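Long-range contacts in heme-degrading monooxygenase HmoB (Mycobacterium tuberculosis, PDB 4NL5), which catalyses the oxidative breakdown of heme to mycobilins, releasing the iron, with the help of an electron donor: residues A[4-9]-A[90-95]; A[40-45]-A[52-57]. All blocks are in the same frame, centred on the assembly; numbering follows the deposited sequence.

Contacts 1 and 2 belong to the same four-stranded antiparallel sheet, ordered 36-46, 51-57, 3-10, 86-98, and their centres lie about 9 Å apart. Contact 1 joins the first strand to the last, whereas contact 2 is a hairpin formed in between along the chain. They meet where strands 3-10 and 51-57 run side by side: Thr55 OG1 lies 2.7 Å from Lys5 O and Val53 N 2.9 Å from Asn7 O, both probable hydrogen bonds. One face of this shared sheet carries the heme; its cyanide is touched by Asn7 and Ile9 from contact 1 and by Val53 from contact 2. Both contacts also reach the second subunit.

Contact 1. Residues A[4-9]-A[90-95]; sequences VKINAI and LEFEVV. With HEM (protoporphyrin IX containing Fe), chain C; CYN (cyanide ion), chain D.
Val4, Lys5 and Ile6 pair with Phe92, Glu91 and Leu90 where the first and last strands of a ferredoxin-like sheet run antiparallel. Val4 and Ile6 each exchange two backbone hydrogen bonds with their partners; Leu90 N to Ile6 O, at 2.7 Å, is practically straight. Lys5 faces Glu91 in the intervening non-hydrogen-bonded pair, where their long side chains lie obliquely over one another. The lysine chain turns about its CB-CG bond (chi2 -72°), which swings its otherwise extended tail towards the neighbouring strand. Lys5 NZ thus comes 2.7 Å from Glu91 OE1, a salt bridge that uses the anti lone pair of the oxygen. A second salt bridge, to Asp60, and a water complete three polar contacts to this buried ammonium group. The water lies 2.9 Å from Phe92 O, tying the lysine to the backbone of the partner strand.

In the dimeric alpha+beta barrel of this family, the sheets of two subunits pack together. Val4, Ile6, Leu90 and Phe92 share the face turned to the second subunit, where apolar side chains suit a buried interior: Ile6 CD1 approaches Phe92 CE2 obliquely at 3.9 Å, and Val4 CG2 meets Val94 CG2 at 3.7 Å. The Phe92 ring continues across the interface to Phe52 of the second subunit, whose edge strand also pairs with residues 91-94.

The other face bears the heme. Asn7 turns its amide there with CG anti to the backbone N (chi1 -153°), and Asn7 ND2 donates a nearly straight hydrogen bond of 2.8 Å to the cyanide N. An amide suits this place because it offers an N-H to a small ligand on the iron without bringing a charge. Ile9 CD1 packs closely, 3.2 Å from the cyanide N, by van der Waals contact.

Contact 2. Residues A[40-45]-A[52-57]; sequences QLLRPV and FVVTHW. With CYN (cyanide ion), chain D.
Gln40 is folded by a rotation about CB-CG (chi2 80°) and His56 sets its ring carbon CG beside its own backbone N (chi1 -52°), turns that carry amide and imidazole towards each other across the strands. His56 NE2 donates to Gln40 OE1 at 2.7 Å in a nearly straight bond, with the oxygen in the ring plane at the edge and the N-H directed at a lone pair in the amide plane. Amide and ring planes are turned 58° from each other, and the groups meet through this one atom pair without stacking. Gln40 suits the place because its amide works both ways: while OE1 accepts, NE2 donates to Asp97 of the second subunit, and the two bonds together define which way the amide is turned.

These residues lie on a beta hairpin of the ferredoxin-like sheet, in which Gln40 with Val54 and Leu42 with Phe52 form hydrogen-bonded pairs. The longest of the four backbone bonds, Phe52 N to Leu42 O, measures 3.1 Å. On the same face as Gln40, Leu42 CD1 packs on Val54 CG2 at 3.6 Å. Leu42 reaches onward to Phe92 of the second subunit, an apolar group fitted to the middle of the dimer.

Between the two hydrogen-bonded pairs, Leu41 and Val53 point to the opposite, heme-bearing face. Leu41 CD1 touches Val53 CG2 at 3.7 Å, and both side chains rest against Phe23 of helix 16-25. Val53 CG2 also lies 3.5 Å from the cyanide N, so a compact branched residue presents a hydrocarbon wall to the ligand. Further along, Trp57 NE1 donates to Thr55 OG1 at 2.8 Å.

Contact 1. Residues A[4-9]-A[90-95]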
# COMPACT_ATOMS: atom_id res chain seq x y z
N VAL A 4 2.70 6.32 5.50
CA VAL A 4 2.69 4.89 5.22
C VAL A 4 4.14 4.44 5.05
O VAL A 4 4.92 5.05 4.32
CB VAL A 4 1.87 4.56 3.95
CG1 VAL A 4 2.05 3.13 3.54
CG2 VAL A 4 0.40 4.87 4.19
N LYS A 5 4.48 3.37 5.76
CA LYS A 5 5.80 2.79 5.67
C LYS A 5 5.58 1.36 5.23
O LYS A 5 5.00 0.58 5.96
CB LYS A 5 6.53 2.82 7.00
CG LYS A 5 6.53 4.20 7.68
CD LYS A 5 7.44 5.18 6.98
CE LYS A 5 7.50 6.50 7.77
NZ LYS A 5 8.32 7.52 7.08
N ILE A 6 6.04 1.05 4.03
CA ILE A 6 5.89 -0.30 3.49
C ILE A 6 7.20 -1.04 3.58
O ILE A 6 8.17 -0.62 2.95
CB ILE A 6 5.45 -0.27 2.01
CG1 ILE A 6 4.16 0.54 1.84
CG2 ILE A 6 5.27 -1.70 1.49
CD1 ILE A 6 3.67 0.57 0.40
N ASN A 7 7.24 -2.15 4.32
CA ASN A 7 8.39 -3.02 4.28
C ASN A 7 8.16 -4.03 3.18
O ASN A 7 7.25 -4.87 3.26
CB ASN A 7 8.64 -3.71 5.62
CG ASN A 7 10.09 -4.08 5.82
OD1 ASN A 7 10.99 -3.34 5.42
ND2 ASN A 7 10.34 -5.22 6.46
N ALA A 8 8.98 -3.94 2.13
CA ALA A 8 8.87 -4.86 1.00
C ALA A 8 9.83 -6.02 1.20
O ALA A 8 11.04 -5.83 1.10
CB ALA A 8 9.15 -4.15 -0.30
N ILE A 9 9.28 -7.20 1.47
CA ILE A 9 10.07 -8.36 1.89
C ILE A 9 10.29 -9.33 0.74
O ILE A 9 9.35 -9.70 0.05
CB ILE A 9 9.37 -9.11 3.02
CG1 ILE A 9 9.27 -8.24 4.27
CG2 ILE A 9 10.10 -10.41 3.35
CD1 ILE A 9 8.49 -8.92 5.36
N LEU A 90 9.84 1.33 2.00
CA LEU A 90 9.30 2.34 1.10
C LEU A 90 8.46 3.30 1.92
O LEU A 90 7.51 2.88 2.58
CB LEU A 90 8.45 1.70 0.00
CG LEU A 90 8.98 0.39 -0.59
CD1 LEU A 90 8.04 -0.14 -1.70
CD2 LEU A 90 10.39 0.58 -1.13
N GLU A 91 8.81 4.58 1.91
CA GLU A 91 8.18 5.55 2.81
C GLU A 91 7.39 6.59 2.03
O GLU A 91 7.91 7.17 1.08
CB GLU A 91 9.24 6.24 3.67
CG GLU A 91 10.17 5.28 4.40
CD GLU A 91 11.14 6.00 5.31
OE1 GLU A 91 10.70 6.81 6.15
OE2 GLU A 91 12.36 5.77 5.15
N PHE A 92 6.15 6.82 2.47
CA PHE A 92 5.19 7.70 1.79
C PHE A 92 4.49 8.63 2.76
O PHE A 92 4.38 8.33 3.95
CB PHE A 92 4.11 6.88 1.06
CG PHE A 92 4.64 5.97 -0.00
CD1 PHE A 92 4.72 6.39 -1.32
CD2 PHE A 92 5.04 4.66 0.31
CE1 PHE A 92 5.20 5.54 -2.32
CE2 PHE A 92 5.53 3.82 -0.68
CZ PHE A 92 5.60 4.26 -1.99
N GLU A 93 3.99 9.74 2.24
CA GLU A 93 3.02 10.57 2.95
C GLU A 93 1.65 10.38 2.30
O GLU A 93 1.55 10.27 1.08
CB GLU A 93 3.44 12.05 2.91
CG GLU A 93 4.58 12.36 3.86
CD GLU A 93 5.30 13.66 3.54
OE1 GLU A 93 4.96 14.32 2.54
OE2 GLU A 93 6.21 14.01 4.31
N VAL A 94 0.61 10.31 3.12
CA VAL A 94 -0.75 10.15 2.62
C VAL A 94 -1.27 11.49 2.10
O VAL A 94 -1.43 12.45 2.87
CB VAL A 94 -1.69 9.59 3.71
CG1 VAL A 94 -3.12 9.46 3.19
CG2 VAL A 94 -1.17 8.23 4.20
N VAL A 95 -1.55 11.55 0.81
CA VAL A 95 -2.08 12.77 0.21
C VAL A 95 -3.60 12.76 0.24
O VAL A 95 -4.21 13.74 0.64
CB VAL A 95 -1.61 12.95 -1.24
CG1 VAL A 95 -2.22 14.23 -1.86
CG2 VAL A 95 -0.10 12.98 -1.28
CHA HEM C . 10.55 -9.47 9.09
CHB HEM C . 11.46 -4.75 9.62
CHC HEM C . 6.73 -4.10 10.41
CHD HEM C . 6.56 -8.75 11.77
C1A HEM C . 11.19 -8.26 9.05
C2A HEM C . 12.52 -8.01 8.54
C3A HEM C . 12.78 -6.71 8.68
C4A HEM C . 11.62 -6.08 9.30
CMA HEM C . 14.08 -6.00 8.25
CAA HEM C . 13.47 -9.07 7.91
CBA HEM C . 14.43 -9.63 8.97
CGA HEM C . 13.69 -10.38 10.06
O1A HEM C . 13.70 -9.91 11.23
O2A HEM C . 13.10 -11.45 9.76
C1B HEM C . 10.22 -4.15 9.71
C2B HEM C . 9.89 -2.77 9.40
C3B HEM C . 8.57 -2.60 9.62
C4B HEM C . 8.03 -3.86 10.07
CMB HEM C . 10.95 -1.75 8.91
CAB HEM C . 7.64 -1.37 9.45
CBB HEM C . 7.88 -0.37 8.61
C1C HEM C . 6.30 -5.30 10.93
C2C HEM C . 5.02 -5.53 11.58
C3C HEM C . 4.98 -6.82 11.94
C4C HEM C . 6.23 -7.43 11.55
CMC HEM C . 3.94 -4.43 11.74
CAC HEM C . 3.88 -7.65 12.66
CBC HEM C . 2.74 -7.15 13.15
C1D HEM C . 7.55 -9.40 11.09
C2D HEM C . 7.64 -10.83 10.92
C3D HEM C . 8.88 -11.05 10.07
C4D HEM C . 9.42 -9.74 9.81
CMD HEM C . 6.66 -11.89 11.48
CAD HEM C . 9.48 -12.39 9.58
CBD HEM C . 10.28 -13.01 10.70
CGD HEM C . 10.75 -14.39 10.31
O1D HEM C . 11.21 -15.15 11.20
O2D HEM C . 10.65 -14.75 9.10
NA HEM C . 10.66 -7.06 9.51
NB HEM C . 9.06 -4.78 10.12
NC HEM C . 7.03 -6.48 10.94
ND HEM C . 8.60 -8.80 10.42
FE HEM C . 8.85 -6.80 10.25
C CYN D . 7.65 -6.77 8.54
N CYN D . 8.16 -6.64 7.53
O HOH W 1 6.89 8.85 5.27

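Contact 2. Residues A[40-45]-A[52-57]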
# COMPACT_ATOMS: atom_id res chain seq x y z
N GLN A 40 -1.41 -4.01 6.97
CA GLN A 40 -1.86 -5.12 6.15
C GLN A 40 -0.65 -5.87 5.66
O GLN A 40 0.38 -5.25 5.35
CB GLN A 40 -2.69 -4.64 4.95
CG GLN A 40 -3.98 -3.90 5.33
CD GLN A 40 -3.73 -2.46 5.72
OE1 GLN A 40 -2.93 -1.77 5.09
NE2 GLN A 40 -4.43 -2.00 6.75
N LEU A 41 -0.77 -7.18 5.59
CA LEU A 41 0.21 -8.02 4.94
C LEU A 41 -0.33 -8.38 3.56
O LEU A 41 -1.37 -9.03 3.45
CB LEU A 41 0.49 -9.29 5.75
CG LEU A 41 1.44 -10.26 5.05
CD1 LEU A 41 2.82 -9.64 4.90
CD2 LEU A 41 1.53 -11.59 5.80
N LEU A 42 0.39 -7.98 2.52
CA LEU A 42 -0.06 -8.18 1.14
C LEU A 42 0.76 -9.23 0.42
O LEU A 42 1.97 -9.07 0.25
CB LEU A 42 0.03 -6.87 0.36
CG LEU A 42 -0.76 -5.70 0.94
CD1 LEU A 42 -0.78 -4.49 -0.02
CD2 LEU A 42 -2.17 -6.16 1.29
N ARG A 43 0.08 -10.28 -0.05
CA ARG A 43 0.69 -11.34 -0.84
C ARG A 43 0.72 -10.97 -2.31
O ARG A 43 -0.32 -10.67 -2.89
CB ARG A 43 -0.11 -12.64 -0.69
CG ARG A 43 0.41 -13.78 -1.55
CD ARG A 43 -0.63 -14.88 -1.65
NE ARG A 43 -0.98 -15.44 -0.35
CZ ARG A 43 -2.22 -15.51 0.11
NH1 ARG A 43 -3.22 -15.03 -0.61
NH2 ARG A 43 -2.47 -16.03 1.31
N PRO A 44 1.91 -11.00 -2.93
CA PRO A 44 2.02 -10.61 -4.34
C PRO A 44 1.36 -11.62 -5.28
O PRO A 44 1.45 -12.82 -5.06
CB PRO A 44 3.53 -10.57 -4.57
CG PRO A 44 4.09 -11.53 -3.56
CD PRO A 44 3.22 -11.35 -2.34
N VAL A 45 0.70 -11.11 -6.32
CA VAL A 45 -0.01 -11.96 -7.28
C VAL A 45 0.45 -11.65 -8.71
O VAL A 45 0.56 -12.54 -9.54
CB VAL A 45 -1.54 -11.78 -7.15
CG1 VAL A 45 -2.26 -12.23 -8.42
CG2 VAL A 45 -2.04 -12.57 -5.96
N PHE A 52 4.29 -7.09 0.53
CA PHE A 52 4.25 -5.72 1.03
C PHE A 52 3.63 -5.70 2.42
O PHE A 52 2.47 -6.10 2.60
CB PHE A 52 3.45 -4.77 0.12
CG PHE A 52 4.21 -4.24 -1.08
CD1 PHE A 52 5.41 -4.80 -1.49
CD2 PHE A 52 3.70 -3.15 -1.80
CE1 PHE A 52 6.09 -4.29 -2.61
CE2 PHE A 52 4.36 -2.64 -2.90
CZ PHE A 52 5.57 -3.21 -3.31
N VAL A 53 4.38 -5.22 3.40
CA VAL A 53 3.86 -5.03 4.74
C VAL A 53 3.52 -3.55 4.88
O VAL A 53 4.40 -2.73 5.07
CB VAL A 53 4.87 -5.48 5.80
CG1 VAL A 53 4.31 -5.28 7.19
CG2 VAL A 53 5.23 -6.96 5.56
N VAL A 54 2.24 -3.23 4.74
CA VAL A 54 1.81 -1.83 4.64
C VAL A 54 1.43 -1.31 6.01
O VAL A 54 0.38 -1.68 6.53
CB VAL A 54 0.61 -1.66 3.67
CG1 VAL A 54 0.26 -0.17 3.51
CG2 VAL A 54 0.92 -2.27 2.31
N THR A 55 2.27 -0.47 6.61
CA THR A 55 1.99 0.00 7.96
C THR A 55 1.62 1.48 7.94
O THR A 55 2.15 2.26 7.16
CB THR A 55 3.20 -0.23 8.91
OG1 THR A 55 4.24 0.69 8.59
CG2 THR A 55 3.73 -1.65 8.76
N HIS A 56 0.69 1.84 8.82
CA HIS A 56 0.10 3.17 8.84
C HIS A 56 0.41 3.83 10.17
O HIS A 56 0.25 3.20 11.21
CB HIS A 56 -1.41 3.08 8.64
CG HIS A 56 -1.80 2.28 7.43
ND1 HIS A 56 -2.13 2.86 6.23
CD2 HIS A 56 -1.89 0.94 7.25
CE1 HIS A 56 -2.42 1.91 5.35
NE2 HIS A 56 -2.28 0.73 5.94
N TRP A 57 0.83 5.09 10.13
CA TRP A 57 1.23 5.82 11.33
C TRP A 57 0.70 7.24 11.30
O TRP A 57 0.59 7.82 10.23
CB TRP A 57 2.75 5.84 11.48
CG TRP A 57 3.35 4.46 11.48
CD1 TRP A 57 3.66 3.70 10.38
CD2 TRP A 57 3.71 3.69 12.62
NE1 TRP A 57 4.19 2.49 10.79
CE2 TRP A 57 4.23 2.46 12.15
CE3 TRP A 57 3.64 3.91 14.00
CZ2 TRP A 57 4.68 1.47 13.01
CZ3 TRP A 57 4.08 2.92 14.86
CH2 TRP A 57 4.59 1.71 14.36
C CYN D . 7.65 -6.77 8.54
N CYN D . 8.16 -6.64 7.53